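Capsid protein (Macrobrachium rosenbergii nodavirus, PDB 5YKU) forms the shell of the virus particle, the domain here being the protrusion that probably builds the dimeric spikes on its surface. Local coordinates at residues A[42-47]-A[115-120]; A[48-53]-A[74-79]; A[55-60]-A[102-107]; A[66-71]-A[84-89]. All blocks are in the same frame, centred on the assembly; numbering follows the deposited sequence.

Contact 1 (A[42-47]-A[115-120])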
# COMPACT_ATOMS: atom_id res chain seq x y z
N PHE A 42 -5.13 -9.12 -5.62
CA PHE A 42 -4.77 -7.74 -5.92
C PHE A 42 -3.30 -7.60 -6.05
O PHE A 42 -2.47 -8.41 -5.53
CB PHE A 42 -5.21 -6.85 -4.78
CG PHE A 42 -6.69 -6.85 -4.54
CD1 PHE A 42 -7.49 -5.96 -5.27
CD2 PHE A 42 -7.30 -7.70 -3.62
CE1 PHE A 42 -8.89 -5.92 -5.04
CE2 PHE A 42 -8.65 -7.69 -3.41
CZ PHE A 42 -9.49 -6.79 -4.11
N ILE A 43 -2.90 -6.47 -6.67
CA ILE A 43 -1.54 -5.89 -6.53
C ILE A 43 -1.70 -4.52 -5.93
O ILE A 43 -2.56 -3.76 -6.38
CB ILE A 43 -0.90 -5.80 -7.94
CG1 ILE A 43 -0.56 -7.09 -8.55
CG2 ILE A 43 0.42 -4.98 -7.86
CD1 ILE A 43 0.54 -7.89 -7.87
N ILE A 44 -0.91 -4.16 -4.96
CA ILE A 44 -0.83 -2.77 -4.44
C ILE A 44 0.55 -2.22 -4.79
O ILE A 44 1.59 -2.92 -4.59
CB ILE A 44 -1.15 -2.76 -2.93
CG1 ILE A 44 -1.15 -1.35 -2.36
CG2 ILE A 44 -0.24 -3.69 -2.11
CD1 ILE A 44 -1.69 -1.28 -0.99
N VAL A 45 0.53 -1.03 -5.28
CA VAL A 45 1.75 -0.31 -5.66
C VAL A 45 1.80 1.05 -5.03
O VAL A 45 0.75 1.62 -4.69
CB VAL A 45 1.87 -0.09 -7.20
CG1 VAL A 45 1.93 -1.43 -7.87
CG2 VAL A 45 0.74 0.74 -7.77
N PRO A 46 2.95 1.58 -4.74
CA PRO A 46 3.09 2.96 -4.29
C PRO A 46 2.85 3.92 -5.38
O PRO A 46 3.12 3.62 -6.54
CB PRO A 46 4.51 3.02 -3.77
CG PRO A 46 5.26 2.03 -4.67
CD PRO A 46 4.26 0.95 -4.96
N TYR A 47 2.38 5.09 -5.05
CA TYR A 47 2.42 6.26 -5.97
C TYR A 47 2.81 7.44 -5.14
O TYR A 47 2.86 7.36 -3.90
CB TYR A 47 1.12 6.47 -6.77
CG TYR A 47 -0.02 7.12 -6.03
CD1 TYR A 47 -0.18 8.52 -6.12
CD2 TYR A 47 -0.96 6.45 -5.29
CE1 TYR A 47 -1.23 9.17 -5.49
CE2 TYR A 47 -1.98 7.06 -4.65
CZ TYR A 47 -2.07 8.43 -4.74
OH TYR A 47 -3.15 9.05 -4.06
N TYR A 115 -0.91 4.94 -1.80
CA TYR A 115 -0.96 3.67 -2.45
C TYR A 115 -2.10 3.57 -3.43
O TYR A 115 -3.10 4.29 -3.36
CB TYR A 115 -1.04 2.51 -1.42
CG TYR A 115 -2.35 2.44 -0.70
CD1 TYR A 115 -3.49 1.91 -1.29
CD2 TYR A 115 -2.44 2.85 0.64
CE1 TYR A 115 -4.68 1.81 -0.51
CE2 TYR A 115 -3.59 2.85 1.34
CZ TYR A 115 -4.70 2.30 0.76
OH TYR A 115 -5.90 2.27 1.50
N ARG A 116 -1.93 2.67 -4.43
CA ARG A 116 -2.91 2.36 -5.50
C ARG A 116 -3.12 0.88 -5.52
O ARG A 116 -2.14 0.12 -5.58
CB ARG A 116 -2.40 2.91 -6.81
CG ARG A 116 -3.37 2.61 -7.96
CD ARG A 116 -2.79 3.12 -9.30
NE ARG A 116 -2.43 4.52 -9.27
CZ ARG A 116 -3.25 5.54 -9.26
NH1 ARG A 116 -4.54 5.40 -9.42
NH2 ARG A 116 -2.70 6.76 -9.21
N ILE A 117 -4.35 0.46 -5.52
CA ILE A 117 -4.68 -0.97 -5.62
C ILE A 117 -5.18 -1.29 -6.97
O ILE A 117 -6.01 -0.53 -7.57
CB ILE A 117 -5.70 -1.36 -4.54
CG1 ILE A 117 -5.01 -1.29 -3.17
CG2 ILE A 117 -6.25 -2.78 -4.81
CD1 ILE A 117 -5.87 -1.53 -1.97
N ILE A 118 -4.60 -2.31 -7.58
CA ILE A 118 -4.94 -2.80 -8.91
C ILE A 118 -5.69 -4.10 -8.78
O ILE A 118 -5.18 -5.09 -8.13
CB ILE A 118 -3.76 -2.98 -9.81
CG1 ILE A 118 -3.09 -1.61 -9.96
CG2 ILE A 118 -4.14 -3.54 -11.16
CD1 ILE A 118 -1.72 -1.72 -10.52
N ARG A 119 -6.88 -4.22 -9.39
CA ARG A 119 -7.70 -5.40 -9.37
C ARG A 119 -8.05 -5.84 -10.76
O ARG A 119 -8.59 -5.05 -11.54
CB ARG A 119 -9.05 -5.06 -8.66
CG ARG A 119 -10.02 -6.20 -8.61
CD ARG A 119 -11.37 -5.72 -8.10
NE ARG A 119 -12.45 -6.66 -8.35
CZ ARG A 119 -13.73 -6.35 -8.47
NH1 ARG A 119 -14.54 -7.32 -8.75
NH2 ARG A 119 -14.07 -5.05 -8.36
N ALA A 120 -7.70 -7.05 -11.15
CA ALA A 120 -8.21 -7.67 -12.42
C ALA A 120 -9.69 -8.07 -12.19
O ALA A 120 -9.99 -8.84 -11.28
CB ALA A 120 -7.38 -8.90 -12.76
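The shortest polar bond joins Ile118 N to Ile43 O at 2.8 Å. It is nearly straight, with 173° at the hydrogen. Ile43 N returns the bond to Ile118 O, and Val45 and Arg116 exchange a second such pair. Strands 41-47 and 114-121 are thus antiparallel neighbours in the sheet of the protrusion domain. Their short axes come within 4.6 Å. On the buried side, Phe42, Ile44 and Ile117 mesh. The Phe42 ring brings CD1 to 3.4 Å from Ile117 CG2, and its CE1 meets the CB of Arg119. With CG1 anti to the backbone N (chi1 -177°), Ile44 rises from the sheet and lays CD1 3.7 Å from Tyr115 CD1. Its CG1 lies against Ile117 CG1. On the other side Val45 CG2 packs on Arg116 CB at 3.9 Å. The Arg116 chain bends at chi3 (-55°) and carries its guanidinium over one face of the Tyr47 ring. This is a cation-pi contact, with CZ 5.0 Å from the ring centroid. The same ring turns its edge to the Tyr115 carbonyl, CE2 lying 3.3 Å from Tyr115 O. Arg116 NH1 also bonds Ala13 O of strand 10-18. The chemistry is therefore two-sided: aliphatic and aromatic groups fill the buried face, while the partly exposed face mixes aliphatic groups with an arginine held by the Tyr47 ring and the Ala13 carbonyl.

Contact 2 (A[48-53]-A[74-79])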
# COMPACT_ATOMS: atom_id res chain seq x y z
N MSE A 48 3.10 8.55 -5.75
CA MSE A 48 3.46 9.77 -5.05
C MSE A 48 2.85 10.96 -5.73
O MSE A 48 3.03 11.23 -6.93
CB MSE A 48 4.97 9.88 -4.90
CG MSE A 48 5.40 10.86 -3.86
SE MSE A 48 7.29 10.59 -3.33
CE MSE A 48 7.10 8.92 -2.36
N ASP A 49 2.24 11.81 -4.90
CA ASP A 49 1.80 13.14 -5.29
C ASP A 49 1.92 13.92 -3.99
O ASP A 49 0.93 14.01 -3.23
CB ASP A 49 0.38 13.14 -5.87
CG ASP A 49 -0.06 14.50 -6.16
OD1 ASP A 49 0.68 15.46 -6.18
OD2 ASP A 49 -1.31 14.68 -6.53
N ARG A 50 3.11 14.39 -3.67
CA ARG A 50 3.43 14.71 -2.27
C ARG A 50 4.65 15.56 -2.20
O ARG A 50 5.73 15.20 -2.74
CB ARG A 50 3.68 13.39 -1.55
CG ARG A 50 3.95 13.50 -0.06
CD ARG A 50 4.30 12.15 0.51
NE ARG A 50 4.61 12.14 1.93
CZ ARG A 50 5.79 12.38 2.48
NH1 ARG A 50 6.82 12.82 1.78
NH2 ARG A 50 5.92 12.19 3.79
N VAL A 51 4.56 16.72 -1.57
CA VAL A 51 5.68 17.56 -1.32
C VAL A 51 6.66 16.87 -0.43
O VAL A 51 6.29 16.32 0.61
CB VAL A 51 5.24 18.91 -0.76
CG1 VAL A 51 6.40 19.76 -0.32
CG2 VAL A 51 4.32 19.64 -1.69
N SER A 52 7.90 16.86 -0.80
CA SER A 52 8.97 16.29 0.05
C SER A 52 9.10 17.03 1.37
O SER A 52 9.12 18.26 1.37
CB SER A 52 10.29 16.39 -0.67
OG SER A 52 11.34 15.94 0.19
N SER A 53 9.24 16.29 2.45
CA SER A 53 9.55 16.92 3.75
C SER A 53 10.94 17.43 3.79
O SER A 53 11.20 18.26 4.71
CB SER A 53 9.34 15.88 4.83
OG SER A 53 10.42 14.90 4.79
N TYR A 74 9.09 3.79 0.42
CA TYR A 74 8.97 5.21 0.22
C TYR A 74 10.16 5.92 0.80
O TYR A 74 10.58 5.62 1.92
CB TYR A 74 7.74 5.77 0.86
CG TYR A 74 6.43 5.17 0.38
CD1 TYR A 74 5.72 5.71 -0.70
CD2 TYR A 74 5.89 4.12 1.07
CE1 TYR A 74 4.53 5.15 -1.11
CE2 TYR A 74 4.66 3.58 0.68
CZ TYR A 74 3.99 4.09 -0.40
OH TYR A 74 2.79 3.54 -0.80
N PHE A 75 10.64 6.96 0.13
CA PHE A 75 11.65 7.90 0.69
C PHE A 75 11.55 9.14 -0.06
O PHE A 75 11.47 9.12 -1.30
CB PHE A 75 13.06 7.32 0.60
CG PHE A 75 14.05 8.03 1.47
CD1 PHE A 75 13.92 7.95 2.84
CD2 PHE A 75 15.04 8.80 1.00
CE1 PHE A 75 14.84 8.51 3.71
CE2 PHE A 75 15.96 9.43 1.87
CZ PHE A 75 15.90 9.23 3.20
N ASP A 76 11.55 10.30 0.60
CA ASP A 76 11.24 11.58 -0.05
C ASP A 76 12.38 12.51 -0.25
O ASP A 76 12.13 13.58 -0.77
CB ASP A 76 10.08 12.22 0.71
CG ASP A 76 10.41 12.66 2.12
OD1 ASP A 76 11.53 12.31 2.62
OD2 ASP A 76 9.54 13.41 2.70
N THR A 77 13.58 12.20 0.15
CA THR A 77 14.65 13.22 0.21
C THR A 77 15.84 12.77 -0.55
O THR A 77 16.53 11.78 -0.18
CB THR A 77 15.04 13.52 1.67
OG1 THR A 77 13.86 13.92 2.41
CG2 THR A 77 16.06 14.58 1.75
N SER A 78 16.17 13.43 -1.63
CA SER A 78 17.32 13.17 -2.51
C SER A 78 17.22 11.85 -3.26
O SER A 78 16.87 11.84 -4.43
CB SER A 78 18.64 13.30 -1.81
OG SER A 78 19.56 13.24 -2.94
N ALA A 79 17.47 10.76 -2.59
CA ALA A 79 17.34 9.43 -3.17
C ALA A 79 15.91 8.94 -3.09
O ALA A 79 15.49 8.20 -2.20
CB ALA A 79 18.32 8.46 -2.46
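Arg50 and Asp76 form a salt bridge that ties the loop between strands 41-47 and 57-63 to the turn of the hairpin made by strands 69-75 and 81-89. The charged bond runs from Arg50 NH1 to Asp76 OD2 at 2.9 Å. The oxygen lies in the guanidinium plane and is met on its anti side. The Arg50 chain is extended from CG to NE, which lets it span the gap from the loop. Its NH2 is used elsewhere, by Gln57 OE1 and Lys111 O, and Tyr113 makes a cation-pi contact with the group.

Neutral hydrogen bonds add to this grip. Ser53 OG donates to Asp76 OD2 at 2.7 Å, from the syn side. Ser53 N reaches the same oxygen at 2.9 Å from above the carboxylate plane. Three donors therefore hold OD2, which probably steadies its negative charge in this buried place. The other oxygen, OD1, accepts from Thr77 OG1 at 2.8 Å and from Gln57 N. Both carboxylate oxygens are thus held. Ser52 bonds the backbone instead: its OG donates to Asp76 O at 2.7 Å, from above the carbonyl plane. With OG anti to its own backbone N (chi1 175°), Ser52 presents it to that carbonyl.

Apolar contact is slight. The Met48 side chain, a selenomethionine, runs counter to the Tyr74 side chain. Its terminal methyl CE meets the edge of the Tyr74 ring, 3.9 Å from CD1.

Contact 3 (A[55-60]-A[102-107])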
# COMPACT_ATOMS: atom_id res chain seq x y z
N VAL A 55 13.19 15.92 5.12
CA VAL A 55 13.67 15.42 6.40
C VAL A 55 13.61 13.92 6.44
O VAL A 55 13.41 13.29 7.49
CB VAL A 55 13.08 16.15 7.61
CG1 VAL A 55 13.53 17.61 7.63
CG2 VAL A 55 11.60 16.05 7.67
N LEU A 56 13.87 13.31 5.28
CA LEU A 56 14.28 11.94 5.23
C LEU A 56 13.27 10.98 5.84
O LEU A 56 13.47 10.31 6.86
CB LEU A 56 15.65 11.65 5.85
CG LEU A 56 16.85 12.30 5.15
CD1 LEU A 56 17.00 13.78 5.41
CD2 LEU A 56 18.17 11.57 5.62
N GLN A 57 12.05 10.96 5.31
CA GLN A 57 10.93 10.19 5.82
C GLN A 57 10.90 8.86 5.10
O GLN A 57 10.43 8.73 3.95
CB GLN A 57 9.64 11.03 5.73
CG GLN A 57 9.73 12.25 6.60
CD GLN A 57 8.53 13.13 6.66
OE1 GLN A 57 7.69 13.14 5.71
NE2 GLN A 57 8.41 13.88 7.69
N LYS A 58 11.43 7.81 5.71
CA LYS A 58 11.51 6.48 5.15
C LYS A 58 10.37 5.60 5.65
O LYS A 58 10.10 5.56 6.87
CB LYS A 58 12.82 5.80 5.60
CG LYS A 58 13.06 4.45 4.91
CD LYS A 58 14.36 3.76 5.43
CE LYS A 58 14.58 2.47 4.76
NZ LYS A 58 15.88 1.95 5.36
N CYS A 59 9.70 4.91 4.73
CA CYS A 59 8.66 3.96 5.13
C CYS A 59 8.79 2.71 4.30
O CYS A 59 8.99 2.81 3.08
CB CYS A 59 7.28 4.64 4.86
SG CYS A 59 5.88 3.51 5.18
N THR A 60 8.71 1.59 4.96
CA THR A 60 8.75 0.28 4.32
C THR A 60 7.55 -0.52 4.70
O THR A 60 7.19 -0.54 5.93
CB THR A 60 10.03 -0.49 4.71
OG1 THR A 60 11.17 0.34 4.55
CG2 THR A 60 10.21 -1.70 3.91
N THR A 102 8.57 2.69 9.92
CA THR A 102 8.91 4.08 9.57
C THR A 102 10.11 4.53 10.31
O THR A 102 10.29 4.25 11.46
CB THR A 102 7.75 5.04 9.70
OG1 THR A 102 7.25 4.95 11.05
CG2 THR A 102 6.60 4.69 8.75
N ASP A 103 10.96 5.29 9.65
CA ASP A 103 12.17 5.88 10.19
C ASP A 103 12.27 7.28 9.54
O ASP A 103 12.65 7.44 8.38
CB ASP A 103 13.40 5.01 9.85
CG ASP A 103 14.66 5.63 10.30
OD1 ASP A 103 14.73 6.76 10.76
OD2 ASP A 103 15.69 4.93 10.01
N TYR A 104 11.80 8.28 10.24
CA TYR A 104 11.69 9.64 9.78
C TYR A 104 12.71 10.48 10.53
O TYR A 104 12.68 10.46 11.78
CB TYR A 104 10.28 10.19 9.97
CG TYR A 104 9.14 9.71 9.10
CD1 TYR A 104 9.21 8.50 8.40
CD2 TYR A 104 7.96 10.44 8.99
CE1 TYR A 104 8.14 8.04 7.63
CE2 TYR A 104 6.92 10.01 8.23
CZ TYR A 104 6.99 8.77 7.58
OH TYR A 104 5.95 8.29 6.80
N GLN A 105 13.54 11.25 9.90
CA GLN A 105 14.50 12.12 10.64
C GLN A 105 13.77 13.18 11.37
O GLN A 105 14.08 13.50 12.52
CB GLN A 105 15.50 12.69 9.72
CG GLN A 105 16.51 13.63 10.44
CD GLN A 105 17.41 14.27 9.46
OE1 GLN A 105 17.22 15.51 9.21
NE2 GLN A 105 18.23 13.58 8.92
N GLY A 106 12.74 13.77 10.76
CA GLY A 106 11.79 14.70 11.33
C GLY A 106 10.37 14.35 11.05
O GLY A 106 10.15 13.64 10.04
N ALA A 107 9.37 14.62 11.93
CA ALA A 107 7.96 14.09 11.73
C ALA A 107 6.93 15.10 12.34
O ALA A 107 5.94 14.59 13.07
CB ALA A 107 7.71 12.74 12.21
O HOH W 1 15.95 2.61 8.28
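Strands 57-63 and 96-104 run antiparallel here, their short axes 4.6 Å apart and 174° between their directions, with Lys58 and Asp103 as the hydrogen-bonded pair. Lys58 N bonds Asp103 O, and Asp103 N returns to Lys58 O at 2.9 Å. Beyond the strands, Gln105 N donates to Leu56 O, and Gly106 N makes a weak bond to Val55 O.

Gln57 lies across one face of the Tyr104 ring. Its CB sits over the ring centre, 3.5 Å from the centroid, as a CH-pi contact. CG follows over the CD2 side, and the extended chain carries the amide past the ring at 26° to its plane. Gln57 NE2 then donates to Gly106 O at 2.9 Å, nearly straight at 169°. The acceptor lies in the amide plane. The other end of this amide, OE1, accepts from Arg50 NH2, so both ends are held and the flip of the group is fixed.

The pair belongs to an eight-stranded antiparallel fold with jelly-roll strand order, in the half that ends at strand 26-33. Tyr104 also turns its ring edge to the backbone, with CE1 3.3 Å from Lys58 O. On the same side Cys59 SG packs on Thr102 CG2 at 3.8 Å. On the opposite side of the sheet the charged ends of Lys58 and Asp103 do not touch and share one water. It accepts from Lys58 NZ at 3.0 Å and donates to Asp103 OD2. Asp103 OD1 makes a salt bridge with Lys26. Farther out, Leu56 CD1 rests on Gln105 NE2 at 3.7 Å.

Contact 4 (A[66-71]-A[84-89]). With ZN (zinc ion), chain C.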
# COMPACT_ATOMS: atom_id res chain seq x y z
N VAL A 66 -1.62 -14.34 4.72
CA VAL A 66 -1.03 -15.54 4.26
C VAL A 66 -0.78 -15.47 2.75
O VAL A 66 -1.63 -15.04 2.02
CB VAL A 66 -1.90 -16.73 4.66
CG1 VAL A 66 -1.44 -18.00 4.03
CG2 VAL A 66 -1.90 -16.91 6.19
N ASP A 67 0.41 -15.84 2.34
CA ASP A 67 0.80 -15.94 0.99
C ASP A 67 1.03 -14.60 0.28
O ASP A 67 1.46 -14.63 -0.83
CB ASP A 67 -0.12 -16.84 0.13
CG ASP A 67 0.14 -18.38 0.38
OD1 ASP A 67 0.99 -18.67 1.24
OD2 ASP A 67 -0.58 -19.07 -0.28
N ALA A 68 0.98 -13.50 1.00
CA ALA A 68 1.29 -12.20 0.36
C ALA A 68 2.76 -12.14 0.18
O ALA A 68 3.56 -12.61 1.04
CB ALA A 68 0.83 -11.05 1.25
N VAL A 69 3.20 -11.54 -0.88
CA VAL A 69 4.65 -11.39 -1.20
C VAL A 69 4.95 -10.00 -1.71
O VAL A 69 4.19 -9.43 -2.50
CB VAL A 69 5.06 -12.36 -2.28
CG1 VAL A 69 6.56 -12.23 -2.68
CG2 VAL A 69 4.84 -13.85 -1.81
N GLY A 70 6.01 -9.45 -1.22
CA GLY A 70 6.57 -8.22 -1.69
C GLY A 70 6.81 -7.23 -0.61
O GLY A 70 6.51 -7.42 0.57
N SER A 71 7.36 -6.09 -0.99
CA SER A 71 7.61 -4.97 -0.12
C SER A 71 7.50 -3.70 -0.89
O SER A 71 7.76 -3.70 -2.10
CB SER A 71 9.00 -5.12 0.50
OG SER A 71 9.46 -4.16 1.40
N GLY A 84 8.64 -0.87 -5.37
CA GLY A 84 8.16 -2.17 -4.93
C GLY A 84 6.68 -2.37 -5.22
O GLY A 84 5.98 -1.52 -5.85
N TYR A 85 6.15 -3.52 -4.77
CA TYR A 85 4.73 -3.79 -4.88
C TYR A 85 4.49 -4.99 -3.98
O TYR A 85 5.42 -5.69 -3.59
CB TYR A 85 4.28 -4.11 -6.30
CG TYR A 85 4.86 -5.39 -6.83
CD1 TYR A 85 6.07 -5.40 -7.55
CD2 TYR A 85 4.23 -6.57 -6.71
CE1 TYR A 85 6.63 -6.55 -8.04
CE2 TYR A 85 4.79 -7.77 -7.18
CZ TYR A 85 5.99 -7.72 -7.80
OH TYR A 85 6.48 -8.91 -8.30
N ILE A 86 3.22 -5.19 -3.64
CA ILE A 86 2.83 -6.43 -2.89
C ILE A 86 1.73 -7.13 -3.66
O ILE A 86 0.75 -6.46 -4.06
CB ILE A 86 2.41 -6.09 -1.48
CG1 ILE A 86 3.59 -5.45 -0.69
CG2 ILE A 86 1.87 -7.29 -0.75
CD1 ILE A 86 3.21 -4.73 0.56
N SER A 87 1.79 -8.43 -3.83
CA SER A 87 0.71 -9.26 -4.26
C SER A 87 0.08 -9.86 -3.07
O SER A 87 0.76 -10.38 -2.20
CB SER A 87 1.26 -10.32 -5.16
OG SER A 87 2.11 -11.15 -4.46
N PHE A 88 -1.24 -9.76 -2.99
CA PHE A 88 -1.96 -10.27 -1.85
C PHE A 88 -3.38 -10.62 -2.22
O PHE A 88 -3.94 -10.13 -3.19
CB PHE A 88 -1.94 -9.28 -0.67
CG PHE A 88 -2.80 -8.08 -0.89
CD1 PHE A 88 -2.36 -7.01 -1.63
CD2 PHE A 88 -4.06 -8.04 -0.36
CE1 PHE A 88 -3.22 -5.90 -1.86
CE2 PHE A 88 -4.90 -6.94 -0.62
CZ PHE A 88 -4.47 -5.88 -1.37
N GLN A 89 -4.01 -11.40 -1.36
CA GLN A 89 -5.40 -11.77 -1.47
C GLN A 89 -6.11 -11.18 -0.26
O GLN A 89 -5.62 -11.29 0.87
CB GLN A 89 -5.55 -13.29 -1.47
CG GLN A 89 -6.96 -13.83 -1.67
CD GLN A 89 -6.86 -15.33 -1.84
OE1 GLN A 89 -5.91 -15.85 -2.39
NE2 GLN A 89 -7.68 -15.98 -1.13
ZN ZN C . 0.42 -20.82 0.12
O HOH W 2 -2.11 -13.09 -0.02
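Ala68 CB meets Phe88 CB at 3.8 Å on one face of a beta hairpin. Strands 69-75 and 81-89 form the two arms. Ala68 CB also approaches Ile86 CG2, so a small methyl sits near two buried side chains. The Phe88 ring itself turns away from Ala68. With CG between the backbone N and the carbonyl carbon (chi1 72°), it leads off toward Phe42 and Phe98. Ile86 lies against the Gly70 backbone, its CG1 3.7 Å from Gly70 C. Gly70 CA comes 3.4 Å from Tyr85 O, a CA-H...O contact.

Val69 and Ser87 point to the other face. Their backbones bond in both directions: Ser87 N to Val69 O at 2.9 Å, and Val69 N to Ser87 O at 3.0 Å. Ser87 OG turns back to Val69 O and adds a weak bond of 3.3 Å. That carbonyl thus has two donors from one residue. Past the paired strands, one water links the two segments: it donates to Val66 O and accepts from Gln89 N.

Asp67 is turned outward on the exposed loop before Ala68, at a positive phi of 74°. Its carboxylate binds a zinc ion unevenly through both oxygens: Asp67 OD2 lies 2.0 Å from the metal and Asp67 OD1 2.5 Å.

Contacts 1, 3 and 4 pair strands of one antiparallel fold; contact 2 ties a loop to the turn of its 69-75/81-89 hairpin. Contacts 1 and 4 share a border, since strands 41-47 and 81-89 are neighbours. Phe42 and Ile44 meet Phe88 and Ile86 there, and their chemistry is chiefly backbone pairing and apolar side chains. The centre of contact 1 is about 7 Å from the centre of the chain. Contact 4 runs from the buried Phe88 out to an exposed zinc-binding loop. The centres of contacts 2 and 3 each lie about 16 Å from the chain centre, and these contacts depend more on polar side chains. Arg50 and Gln57 join them directly. Tyr74 of contact 2 touches Pro46 of contact 1.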